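Local coordinates for putative glucoamylase (Bacteroides caccae ATCC 43185, PDB 4QT9), which probably hydrolyses glycosidic bonds in carbohydrates as a glucoamylase-like enzyme built on an alpha/alpha toroid fold, at residues W170-R179 with L214-P224; F285-R296 with S347-S355. All coordinates share one frame; numbering follows the deposited sequence.

Interaction 1. Residues W170-R179 with L214-P224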
# COMPACT_ATOMS: atom_id res chain seq x y z
N TRP A 170 4.22 -10.28 14.79
CA TRP A 170 3.91 -8.88 15.11
C TRP A 170 4.73 -8.49 16.37
O TRP A 170 5.42 -7.47 16.35
CB TRP A 170 2.37 -8.69 15.32
CG TRP A 170 1.91 -7.51 16.14
CD1 TRP A 170 1.16 -7.56 17.29
CD2 TRP A 170 2.12 -6.10 15.87
NE1 TRP A 170 0.89 -6.29 17.74
CE2 TRP A 170 1.46 -5.37 16.88
CE3 TRP A 170 2.83 -5.40 14.88
CZ2 TRP A 170 1.43 -3.97 16.89
CZ3 TRP A 170 2.83 -4.00 14.91
CH2 TRP A 170 2.14 -3.30 15.92
N ARG A 171 4.71 -9.33 17.42
CA ARG A 171 5.45 -9.04 18.67
C ARG A 171 6.98 -9.06 18.49
O ARG A 171 7.70 -8.46 19.30
CB ARG A 171 5.05 -9.99 19.80
CG ARG A 171 3.68 -9.68 20.33
CD ARG A 171 3.22 -10.69 21.34
NE ARG A 171 1.96 -10.23 21.91
CZ ARG A 171 1.86 -9.48 23.00
NH1 ARG A 171 2.95 -9.15 23.69
NH2 ARG A 171 0.67 -9.06 23.42
N GLU A 172 7.47 -9.73 17.42
CA GLU A 172 8.89 -9.85 17.16
C GLU A 172 9.46 -8.63 16.41
O GLU A 172 10.68 -8.43 16.43
CB GLU A 172 9.20 -11.15 16.41
CG GLU A 172 9.24 -12.35 17.34
CD GLU A 172 9.40 -13.72 16.69
OE1 GLU A 172 9.01 -13.89 15.51
OE2 GLU A 172 9.88 -14.63 17.40
N VAL A 173 8.61 -7.79 15.81
CA VAL A 173 9.15 -6.59 15.11
C VAL A 173 9.69 -5.58 16.11
O VAL A 173 8.92 -4.99 16.88
CB VAL A 173 8.20 -5.89 14.11
CG1 VAL A 173 8.94 -4.79 13.35
CG2 VAL A 173 7.58 -6.89 13.14
N ASP A 174 11.03 -5.35 16.08
CA ASP A 174 11.66 -4.39 17.00
C ASP A 174 11.67 -2.98 16.38
O ASP A 174 12.71 -2.53 15.87
CB ASP A 174 13.07 -4.85 17.42
CG ASP A 174 13.68 -4.06 18.60
OD1 ASP A 174 13.14 -2.98 18.95
OD2 ASP A 174 14.68 -4.52 19.16
N TRP A 175 10.51 -2.29 16.43
CA TRP A 175 10.39 -0.93 15.86
C TRP A 175 11.38 0.03 16.54
O TRP A 175 12.01 0.85 15.87
CB TRP A 175 8.95 -0.37 15.99
CG TRP A 175 7.88 -1.32 15.54
CD1 TRP A 175 7.24 -2.26 16.29
CD2 TRP A 175 7.40 -1.48 14.19
NE1 TRP A 175 6.34 -2.96 15.51
CE2 TRP A 175 6.42 -2.50 14.22
CE3 TRP A 175 7.66 -0.82 12.97
CZ2 TRP A 175 5.73 -2.91 13.06
CZ3 TRP A 175 6.98 -1.23 11.82
CH2 TRP A 175 6.01 -2.24 11.88
N ASP A 176 11.54 -0.13 17.87
CA ASP A 176 12.39 0.73 18.68
C ASP A 176 13.85 0.67 18.23
O ASP A 176 14.54 1.68 18.33
CB ASP A 176 12.25 0.36 20.17
CG ASP A 176 13.02 1.27 21.09
OD1 ASP A 176 12.48 2.33 21.47
OD2 ASP A 176 14.17 0.90 21.44
N TRP A 177 14.32 -0.47 17.75
CA TRP A 177 15.69 -0.58 17.23
C TRP A 177 15.96 0.47 16.13
O TRP A 177 17.05 1.02 16.06
CB TRP A 177 15.96 -1.99 16.66
CG TRP A 177 17.28 -2.10 15.95
CD1 TRP A 177 17.50 -1.93 14.61
CD2 TRP A 177 18.57 -2.17 16.56
NE1 TRP A 177 18.85 -1.97 14.35
CE2 TRP A 177 19.53 -2.15 15.52
CE3 TRP A 177 19.01 -2.34 17.89
CZ2 TRP A 177 20.90 -2.27 15.77
CZ3 TRP A 177 20.37 -2.48 18.13
CH2 TRP A 177 21.30 -2.43 17.08
N TYR A 178 14.98 0.71 15.26
CA TYR A 178 15.08 1.58 14.11
C TYR A 178 15.07 3.07 14.49
O TYR A 178 15.08 3.92 13.60
CB TYR A 178 13.99 1.20 13.09
CG TYR A 178 14.34 -0.10 12.37
CD1 TYR A 178 14.17 -1.33 13.00
CD2 TYR A 178 14.85 -0.09 11.08
CE1 TYR A 178 14.56 -2.52 12.37
CE2 TYR A 178 15.22 -1.27 10.44
CZ TYR A 178 15.11 -2.48 11.11
OH TYR A 178 15.46 -3.67 10.50
N ARG A 179 15.15 3.40 15.79
CA ARG A 179 15.31 4.76 16.27
C ARG A 179 16.81 5.10 16.30
O ARG A 179 17.17 6.20 16.72
CB ARG A 179 14.71 4.95 17.67
CG ARG A 179 13.20 4.83 17.80
CD ARG A 179 12.83 4.79 19.28
NE ARG A 179 13.18 6.03 19.98
CZ ARG A 179 13.29 6.14 21.30
NH1 ARG A 179 13.11 5.09 22.08
NH2 ARG A 179 13.60 7.32 21.85
N LEU A 214 1.94 1.96 13.86
CA LEU A 214 2.29 0.59 14.29
C LEU A 214 3.50 0.58 15.23
O LEU A 214 3.52 -0.20 16.18
CB LEU A 214 2.55 -0.30 13.07
CG LEU A 214 1.33 -0.58 12.21
CD1 LEU A 214 1.74 -1.30 10.95
CD2 LEU A 214 0.24 -1.34 12.99
N ALA A 215 4.48 1.48 15.02
CA ALA A 215 5.63 1.61 15.92
C ALA A 215 5.16 1.97 17.33
O ALA A 215 5.66 1.40 18.28
CB ALA A 215 6.58 2.67 15.40
N ALA A 216 4.15 2.84 17.45
CA ALA A 216 3.57 3.26 18.72
C ALA A 216 2.64 2.20 19.30
O ALA A 216 2.44 2.17 20.50
CB ALA A 216 2.80 4.56 18.52
N ALA A 217 2.04 1.36 18.45
CA ALA A 217 1.10 0.29 18.82
C ALA A 217 1.77 -0.98 19.37
O ALA A 217 1.09 -1.78 20.03
CB ALA A 217 0.26 -0.08 17.60
N SER A 218 3.05 -1.22 19.04
CA SER A 218 3.73 -2.46 19.39
C SER A 218 3.60 -2.78 20.87
O SER A 218 3.92 -1.92 21.71
CB SER A 218 5.20 -2.42 19.00
OG SER A 218 5.83 -3.61 19.43
N PRO A 219 3.09 -3.99 21.20
CA PRO A 219 2.92 -4.34 22.61
C PRO A 219 4.25 -4.78 23.26
O PRO A 219 4.29 -4.99 24.49
CB PRO A 219 1.91 -5.48 22.55
CG PRO A 219 2.29 -6.22 21.29
CD PRO A 219 2.65 -5.10 20.32
N THR A 220 5.34 -4.86 22.47
CA THR A 220 6.64 -5.33 23.01
C THR A 220 7.78 -4.33 22.77
O THR A 220 8.63 -4.14 23.64
CB THR A 220 7.00 -6.66 22.35
OG1 THR A 220 6.78 -6.50 20.95
CG2 THR A 220 6.17 -7.82 22.88
N HIS A 221 7.86 -3.76 21.55
CA HIS A 221 8.95 -2.85 21.20
C HIS A 221 8.41 -1.53 20.69
O HIS A 221 8.95 -0.95 19.73
CB HIS A 221 9.86 -3.52 20.15
CG HIS A 221 10.44 -4.83 20.60
ND1 HIS A 221 11.49 -4.88 21.49
CD2 HIS A 221 10.13 -6.09 20.21
CE1 HIS A 221 11.75 -6.17 21.66
NE2 HIS A 221 10.95 -6.93 20.92
N GLY A 222 7.36 -1.05 21.35
CA GLY A 222 6.70 0.22 21.04
C GLY A 222 7.60 1.42 21.26
O GLY A 222 8.49 1.38 22.11
N VAL A 223 7.39 2.47 20.48
CA VAL A 223 8.23 3.65 20.60
C VAL A 223 7.52 4.75 21.42
O VAL A 223 6.28 4.79 21.43
CB VAL A 223 8.65 4.18 19.20
CG1 VAL A 223 9.41 3.12 18.42
CG2 VAL A 223 7.47 4.72 18.41
N PRO A 224 8.29 5.67 22.06
CA PRO A 224 7.65 6.82 22.75
C PRO A 224 6.86 7.71 21.78
O PRO A 224 7.21 7.75 20.61
CB PRO A 224 8.82 7.61 23.32
CG PRO A 224 10.01 6.75 23.19
CD PRO A 224 9.76 5.74 22.14
O HOH W 1 6.43 -5.13 17.32
O HOH W 2 4.39 -7.25 26.05
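Thr-220 hydrogen-bonds directly to Arg-171 across the two segments, 170-179 and 214-224: OG1 of Thr-220 donates to O of Arg-171 at 2.7 Å. A chi1 of 46° sets that hydroxyl between the backbone N and the carbonyl carbon of Thr-220, and leaves its methyl CG2 against the side chain of Arg-171. Farther on, Asp-176 N makes a weak bond to His-221 O (3.3 Å). Between them a water donates to O of Trp-170 and O of Val-173 while accepting from OG of Ser-218 and, weakly, from NE1 of Trp-175, so one solvent molecule ties both segments.

The contact joins the C-terminal ends of two helices, 157-172 and 209-217, of this alpha/alpha-toroid protein, and the loops that follow. Each loop carries its own side-chain turn. In an ST motif, OG of Ser-218 accepts from N of His-221 at 2.9 Å; in an Asx motif, Asp-174 OD1 accepts from Trp-177 N.

Among the aromatic contacts, Trp-175 is sandwiched: Ala-215 CA sits over one face, 4.1 Å from the five-membered ring centroid, and Val-173 CG1 covers the opposite face. Trp-170 instead turns an edge to the helix end, with CH2 3.4 Å from Leu-214 O, while its NE1 bonds to Asp-419. CB of Asp-174 lies over the His-221 ring, whose plane is stacked at 28° to the carboxylate.

Two arginines lay guanidinium faces on prolines. CG of Pro-219 lies 3.7 Å from CZ of Arg-171, whose NE is held by Asp-167. CD of Pro-224 sits over the group of Arg-179, whose NH1 makes a salt bridge to Asp-176 OD1 (2.9 Å), the oxygen lying in the guanidinium plane, with NE bonded to Gln-183 O.

Interaction 2. Residues F285-R296 with S347-S355; sequences FHEMRNLTLVNR and SIVYTPEYS
In this alpha/alpha-toroid protein, helix 284-301 meets the turn that leads into helix 352-364, with Tyr-350 wedged against Phe-285, Met-288 and Arg-289. CB of Met-288, a selenomethionine, lies over one face of the Tyr-350 ring, 3.8 Å from its centroid, and Val-349 CG2 covers the opposite face; the phenol OH bonds to Ala-264 O. The Phe-285 ring meets Tyr-350 obliquely and turns its edge to Val-349 O, 3.4 Å from CE1. NH1 of the extended Arg-289 hydrogen-bonds to Tyr-350 O at 2.7 Å, lying in the carbonyl plane.

Ser-347 OG donates to Thr-292 OG1 (2.9 Å), which in turn donates to Met-288 O, the carbonyl that also accepts from Thr-292 N. Arg-296 lies flat on Tyr-354, planes at 12°, in a cation-pi stack with CZ 3.5 Å from the ring centroid, while Leu-293 CD2 meets that ring's edge. With Tyr-354 replaced by an alanine, the Arg-296 guanidinium would probably lose its flat support and be able to turn, and a gap would be likely to open beside Leu-293.

Behind the turn, Val-349 and Pro-352 rest on helix 392-406; helix 284-301 sets Asn-290 and Val-294 against strand 247-251.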
# COMPACT_ATOMS: atom_id res chain seq x y z
N PHE A 285 -9.46 12.19 6.07
CA PHE A 285 -10.34 11.90 4.93
C PHE A 285 -10.38 13.07 3.91
O PHE A 285 -10.24 12.84 2.70
CB PHE A 285 -11.79 11.60 5.40
CG PHE A 285 -12.70 11.22 4.25
CD1 PHE A 285 -12.73 9.92 3.76
CD2 PHE A 285 -13.47 12.19 3.60
CE1 PHE A 285 -13.54 9.58 2.68
CE2 PHE A 285 -14.27 11.85 2.51
CZ PHE A 285 -14.31 10.54 2.06
N HIS A 286 -10.59 14.31 4.41
CA HIS A 286 -10.69 15.47 3.55
C HIS A 286 -9.33 15.85 2.97
O HIS A 286 -9.29 16.27 1.83
CB HIS A 286 -11.36 16.64 4.28
CG HIS A 286 -12.82 16.39 4.50
ND1 HIS A 286 -13.30 15.98 5.72
CD2 HIS A 286 -13.84 16.42 3.61
CE1 HIS A 286 -14.60 15.82 5.56
NE2 HIS A 286 -14.97 16.08 4.30
N GLU A 287 -8.22 15.60 3.68
CA GLU A 287 -6.89 15.87 3.15
C GLU A 287 -6.60 14.98 1.94
O GLU A 287 -6.18 15.47 0.89
CB GLU A 287 -5.79 15.69 4.23
CG GLU A 287 -4.38 16.03 3.75
CD GLU A 287 -4.11 17.46 3.29
OE1 GLU A 287 -4.95 18.36 3.52
OE2 GLU A 287 -3.01 17.69 2.73
N MSE A 288 -6.88 13.69 2.07
CA MSE A 288 -6.65 12.67 1.04
C MSE A 288 -7.63 12.79 -0.12
O MSE A 288 -7.26 12.50 -1.26
CB MSE A 288 -6.66 11.26 1.65
CG MSE A 288 -5.53 11.02 2.66
SE MSE A 288 -3.77 11.90 2.26
CE MSE A 288 -3.37 12.53 4.13
N ARG A 289 -8.87 13.25 0.17
CA ARG A 289 -9.87 13.50 -0.87
C ARG A 289 -9.36 14.68 -1.71
O ARG A 289 -9.40 14.61 -2.94
CB ARG A 289 -11.25 13.79 -0.26
CG ARG A 289 -12.32 14.15 -1.29
CD ARG A 289 -13.67 14.44 -0.66
NE ARG A 289 -14.54 15.18 -1.58
CZ ARG A 289 -15.37 14.62 -2.46
NH1 ARG A 289 -15.45 13.30 -2.56
NH2 ARG A 289 -16.12 15.38 -3.25
N ASN A 290 -8.80 15.72 -1.05
CA ASN A 290 -8.27 16.89 -1.75
C ASN A 290 -7.06 16.55 -2.58
O ASN A 290 -6.92 17.08 -3.67
CB ASN A 290 -7.97 18.03 -0.79
CG ASN A 290 -9.20 18.81 -0.48
OD1 ASN A 290 -10.30 18.45 -0.91
ND2 ASN A 290 -9.04 19.90 0.25
N LEU A 291 -6.20 15.65 -2.08
CA LEU A 291 -5.02 15.21 -2.83
C LEU A 291 -5.47 14.44 -4.10
O LEU A 291 -4.85 14.58 -5.15
CB LEU A 291 -4.07 14.38 -1.96
CG LEU A 291 -2.74 14.00 -2.58
CD1 LEU A 291 -1.89 15.25 -2.92
CD2 LEU A 291 -1.97 13.05 -1.69
N THR A 292 -6.59 13.70 -4.01
CA THR A 292 -7.21 13.00 -5.14
C THR A 292 -7.73 14.04 -6.11
O THR A 292 -7.51 13.92 -7.33
CB THR A 292 -8.34 12.02 -4.66
OG1 THR A 292 -7.82 11.10 -3.72
CG2 THR A 292 -8.95 11.24 -5.80
N LEU A 293 -8.40 15.08 -5.57
CA LEU A 293 -9.01 16.09 -6.42
C LEU A 293 -7.96 16.93 -7.15
O LEU A 293 -8.18 17.26 -8.32
CB LEU A 293 -10.00 16.95 -5.67
CG LEU A 293 -11.25 16.19 -5.21
CD1 LEU A 293 -12.08 17.05 -4.28
CD2 LEU A 293 -12.07 15.72 -6.38
N VAL A 294 -6.79 17.16 -6.51
CA VAL A 294 -5.65 17.86 -7.12
C VAL A 294 -5.14 17.03 -8.32
O VAL A 294 -4.90 17.58 -9.39
CB VAL A 294 -4.52 18.12 -6.09
CG1 VAL A 294 -3.18 18.39 -6.77
CG2 VAL A 294 -4.88 19.27 -5.15
N ASN A 295 -5.00 15.72 -8.13
CA ASN A 295 -4.53 14.77 -9.13
C ASN A 295 -5.41 14.80 -10.37
O ASN A 295 -4.91 14.94 -11.48
CB ASN A 295 -4.49 13.35 -8.53
CG ASN A 295 -3.54 12.44 -9.24
OD1 ASN A 295 -3.84 11.93 -10.33
ND2 ASN A 295 -2.34 12.31 -8.70
N ARG A 296 -6.74 14.71 -10.15
CA ARG A 296 -7.78 14.73 -11.17
C ARG A 296 -7.80 16.10 -11.89
O ARG A 296 -7.84 16.14 -13.12
CB ARG A 296 -9.14 14.41 -10.51
CG ARG A 296 -10.33 14.49 -11.47
CD ARG A 296 -11.64 14.32 -10.74
NE ARG A 296 -12.79 14.47 -11.63
CZ ARG A 296 -13.41 15.62 -11.84
NH1 ARG A 296 -13.00 16.73 -11.25
NH2 ARG A 296 -14.44 15.67 -12.67
N SER A 347 -8.66 5.38 -5.04
CA SER A 347 -9.20 6.56 -4.40
C SER A 347 -10.74 6.53 -4.40
O SER A 347 -11.36 7.52 -4.04
CB SER A 347 -8.66 7.84 -5.06
OG SER A 347 -7.53 8.25 -4.32
N ILE A 348 -11.33 5.37 -4.76
CA ILE A 348 -12.79 5.14 -4.78
C ILE A 348 -13.43 5.49 -3.41
O ILE A 348 -14.55 6.01 -3.38
CB ILE A 348 -13.15 3.70 -5.23
CG1 ILE A 348 -14.68 3.53 -5.47
CG2 ILE A 348 -12.58 2.62 -4.28
CD1 ILE A 348 -15.08 2.30 -6.32
N VAL A 349 -12.73 5.23 -2.30
CA VAL A 349 -13.21 5.52 -0.93
C VAL A 349 -13.36 7.05 -0.69
O VAL A 349 -14.17 7.46 0.15
CB VAL A 349 -12.30 4.88 0.15
CG1 VAL A 349 -12.32 3.35 0.06
CG2 VAL A 349 -10.87 5.42 0.10
N TYR A 350 -12.59 7.88 -1.42
CA TYR A 350 -12.59 9.35 -1.32
C TYR A 350 -13.48 10.04 -2.35
O TYR A 350 -14.18 11.00 -2.00
CB TYR A 350 -11.17 9.91 -1.49
CG TYR A 350 -10.17 9.34 -0.53
CD1 TYR A 350 -10.33 9.49 0.84
CD2 TYR A 350 -9.05 8.64 -0.99
CE1 TYR A 350 -9.43 8.93 1.74
CE2 TYR A 350 -8.14 8.08 -0.10
CZ TYR A 350 -8.33 8.24 1.27
OH TYR A 350 -7.42 7.74 2.16
N THR A 351 -13.37 9.61 -3.63
CA THR A 351 -14.11 10.18 -4.77
C THR A 351 -14.86 9.05 -5.49
O THR A 351 -14.43 8.61 -6.56
CB THR A 351 -13.14 10.95 -5.69
OG1 THR A 351 -12.11 10.04 -6.11
CG2 THR A 351 -12.50 12.16 -5.00
N PRO A 352 -15.96 8.51 -4.88
CA PRO A 352 -16.63 7.34 -5.48
C PRO A 352 -17.08 7.52 -6.94
O PRO A 352 -16.77 6.67 -7.77
CB PRO A 352 -17.82 7.11 -4.55
CG PRO A 352 -17.40 7.67 -3.24
CD PRO A 352 -16.58 8.87 -3.59
N GLU A 353 -17.76 8.64 -7.27
CA GLU A 353 -18.27 8.89 -8.62
C GLU A 353 -17.15 9.10 -9.64
O GLU A 353 -17.19 8.48 -10.70
CB GLU A 353 -19.25 10.08 -8.65
CG GLU A 353 -20.59 9.82 -7.96
CD GLU A 353 -21.39 8.61 -8.40
OE1 GLU A 353 -21.58 8.43 -9.63
OE2 GLU A 353 -21.86 7.86 -7.52
N TYR A 354 -16.14 9.92 -9.31
CA TYR A 354 -15.03 10.17 -10.23
C TYR A 354 -14.21 8.90 -10.45
O TYR A 354 -13.80 8.63 -11.57
CB TYR A 354 -14.13 11.30 -9.75
CG TYR A 354 -14.80 12.66 -9.62
CD1 TYR A 354 -15.84 13.03 -10.47
CD2 TYR A 354 -14.37 13.58 -8.68
CE1 TYR A 354 -16.44 14.28 -10.37
CE2 TYR A 354 -14.95 14.84 -8.58
CZ TYR A 354 -15.98 15.19 -9.42
OH TYR A 354 -16.52 16.44 -9.30
N SER A 355 -14.00 8.11 -9.39
CA SER A 355 -13.24 6.88 -9.53
C SER A 355 -13.99 5.84 -10.32
O SER A 355 -13.36 5.12 -11.09
CB SER A 355 -12.86 6.31 -8.16
OG SER A 355 -12.01 7.22 -7.48

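How the interactions relate
Interactions 1 and 2 follow one another along the chain without sharing a helix; their centres are about 32 Å apart and their nearest atoms about 15 Å. Both are partly buried, but interaction 1 lies farther from the middle of the chain and includes exposed residues, whereas interaction 2 has none among those that touch. Interaction 1 joins two helix ends and their loops, so backbone carbonyls, a serine and a threonine hydroxyl and a shared water do much of the work. In interaction 2 one partner is the side of a continuous helix, and side chains pack mostly on each other, although an arginine also reaches a backbone carbonyl. Arginine faces recur in both, resting on prolines in the first and on a tyrosine ring in the second.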